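Local structure of BolA like protein (Arabidopsis thaliana, 4PUG) at residues R6-M10 and E76-L81. The protein may act alone or with glutaredoxins as a redox-regulated transcriptional regulator or a factor in iron-sulfur cluster biogenesis, sharing a labile cluster in the glutaredoxin heterodimer. Residues are numbered along the deposited sequence; the frame is centred on the assembly and turned at random.
Sequences RASRM and ELDTGL
The Arg6 guanidinium has the Gly80-Leu81 backbone over one face, Leu81 N standing 3.8 Å above its centre and Gly80 C nearer the rim, while Thr79 OG1 lies at its edge. The Arg9 guanidinium has Arg6 CA over one face and the Glu76 carboxylate at its edge, the two planes nearly coplanar, 22° apart. Arg6, Arg9 and Glu76 form a salt-bridge network in this BolA domain, tying the first turn of helix 6-18 to helix 74-78 and the turn after it, ahead of strand 83-89. Arg9 grips Glu76 side-on through the syn lone pairs: NE to OE2 at 2.7 Å and NH2 to OE1 at 2.9 Å, both bonds fairly straight. Arg6 NE comes to Glu76 OE1 from the anti side, 2.7 Å away and tilted out of the carboxylate plane, so OE1 accepts from both arginines, the Arg6 bond being the more bent (144°). With CG opposite its backbone N (chi1 162°) and the chain bent at chi3, Arg6 brings NH2 to the turn for a weak bond to Thr79 O; NH1 turns to Asp43 and Glu45 O. An alanine in place of Glu76 would probably leave the two guanidinium groups without their shared counter-charge and let Arg9 swing loose. Thr79 OG1 bonds chiefly to Glu75 O. Beneath the charges Met10 CG packs on Glu76 CG, and Met10 and Leu81 both touch Phe48 of the central strand 47-53. Met10 SD rests 4.1 Å from Leu81 CD2.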
loop_
_atom_site.group_PDB
_atom_site.type_symbol
_atom_site.label_atom_id
_atom_site.label_comp_id
_atom_site.label_asym_id
_atom_site.label_seq_id
_atom_site.Cartn_x
_atom_site.Cartn_y
_atom_site.Cartn_z
ATOM N N ARG A 6 -7.121 2.672 -7.204
ATOM C CA ARG A 6 -6.666 2.253 -5.878
ATOM C C ARG A 6 -5.230 2.689 -5.590
ATOM O O ARG A 6 -4.922 3.135 -4.483
ATOM C CB ARG A 6 -6.809 0.736 -5.705
ATOM C CG ARG A 6 -5.977 0.153 -4.566
ATOM C CD ARG A 6 -6.552 -1.162 -4.065
ATOM N NE ARG A 6 -7.894 -0.981 -3.520
ATOM C CZ ARG A 6 -8.993 -1.518 -4.039
ATOM N NH1 ARG A 6 -8.917 -2.289 -5.115
ATOM N NH2 ARG A 6 -10.171 -1.288 -3.472
ATOM N N ALA A 7 -4.361 2.559 -6.587
ATOM C CA ALA A 7 -2.958 2.937 -6.436
ATOM C C ALA A 7 -2.817 4.403 -6.019
ATOM O O ALA A 7 -2.089 4.730 -5.076
ATOM C CB ALA A 7 -2.195 2.658 -7.723
ATOM N N SER A 8 -3.537 5.274 -6.720
ATOM C CA SER A 8 -3.543 6.698 -6.413
ATOM C C SER A 8 -4.078 6.989 -5.013
ATOM O O SER A 8 -3.517 7.820 -4.304
ATOM C CB SER A 8 -4.350 7.481 -7.451
ATOM O OG SER A 8 -5.718 7.127 -7.410
ATOM N N ARG A 9 -5.160 6.319 -4.619
ATOM C CA ARG A 9 -5.737 6.539 -3.292
ATOM C C ARG A 9 -4.743 6.150 -2.214
ATOM O O ARG A 9 -4.527 6.890 -1.258
ATOM C CB ARG A 9 -7.036 5.749 -3.107
ATOM C CG ARG A 9 -8.202 6.246 -3.942
ATOM C CD ARG A 9 -9.528 5.676 -3.456
ATOM N NE ARG A 9 -9.549 4.216 -3.480
ATOM C CZ ARG A 9 -9.866 3.490 -4.546
ATOM N NH1 ARG A 9 -10.183 4.089 -5.687
ATOM N NH2 ARG A 9 -9.862 2.166 -4.476
ATOM N N MET A 10 -4.140 4.980 -2.379
ATOM C CA MET A 10 -3.127 4.517 -1.442
ATOM C C MET A 10 -1.955 5.487 -1.355
ATOM O O MET A 10 -1.513 5.822 -0.259
ATOM C CB MET A 10 -2.645 3.111 -1.804
ATOM C CG MET A 10 -3.725 2.054 -1.679
ATOM S SD MET A 10 -3.167 0.394 -2.102
ATOM C CE MET A 10 -2.469 0.667 -3.721
ATOM N N GLU A 76 -9.418 0.225 1.783
ATOM C CA GLU A 76 -8.998 -0.484 0.581
ATOM C C GLU A 76 -9.100 -1.996 0.767
ATOM O O GLU A 76 -9.508 -2.713 -0.146
ATOM C CB GLU A 76 -7.577 -0.082 0.173
ATOM C CG GLU A 76 -7.389 1.416 -0.065
ATOM C CD GLU A 76 -8.274 1.962 -1.174
ATOM O OE1 GLU A 76 -8.698 1.181 -2.053
ATOM O OE2 GLU A 76 -8.545 3.182 -1.169
ATOM N N LEU A 77 -8.740 -2.473 1.956
ATOM C CA LEU A 77 -8.817 -3.898 2.271
ATOM C C LEU A 77 -10.257 -4.403 2.278
ATOM O O LEU A 77 -10.509 -5.591 2.076
ATOM C CB LEU A 77 -8.164 -4.181 3.623
ATOM C CG LEU A 77 -6.645 -4.040 3.684
ATOM C CD1 LEU A 77 -6.180 -4.028 5.127
ATOM C CD2 LEU A 77 -5.976 -5.167 2.913
ATOM N N ASP A 78 -11.198 -3.495 2.514
ATOM C CA ASP A 78 -12.611 -3.850 2.541
ATOM C C ASP A 78 -13.265 -3.687 1.173
ATOM O O ASP A 78 -14.410 -4.092 0.977
ATOM C CB ASP A 78 -13.359 -2.996 3.567
ATOM C CG ASP A 78 -12.896 -3.250 4.986
ATOM O OD1 ASP A 78 -12.328 -4.331 5.241
ATOM O OD2 ASP A 78 -13.104 -2.370 5.848
ATOM N N THR A 79 -12.543 -3.093 0.226
ATOM C CA THR A 79 -13.142 -2.756 -1.064
ATOM C C THR A 79 -12.377 -3.252 -2.294
ATOM O O THR A 79 -12.475 -2.647 -3.361
ATOM C CB THR A 79 -13.347 -1.230 -1.215
ATOM O OG1 THR A 79 -12.094 -0.556 -1.036
ATOM C CG2 THR A 79 -14.354 -0.709 -0.195
ATOM N N GLY A 80 -11.622 -4.340 -2.160
ATOM C CA GLY A 80 -10.942 -4.914 -3.311
ATOM C C GLY A 80 -9.502 -5.354 -3.107
ATOM O O GLY A 80 -8.999 -6.200 -3.847
ATOM N N LEU A 81 -8.828 -4.782 -2.114
ATOM C CA LEU A 81 -7.434 -5.131 -1.852
ATOM C C LEU A 81 -7.324 -6.464 -1.113
ATOM O O LEU A 81 -7.613 -6.551 0.082
ATOM C CB LEU A 81 -6.738 -4.016 -1.069
ATOM C CG LEU A 81 -5.250 -4.170 -0.746
ATOM C CD1 LEU A 81 -4.458 -4.598 -1.972
ATOM C CD2 LEU A 81 -4.713 -2.860 -0.191
#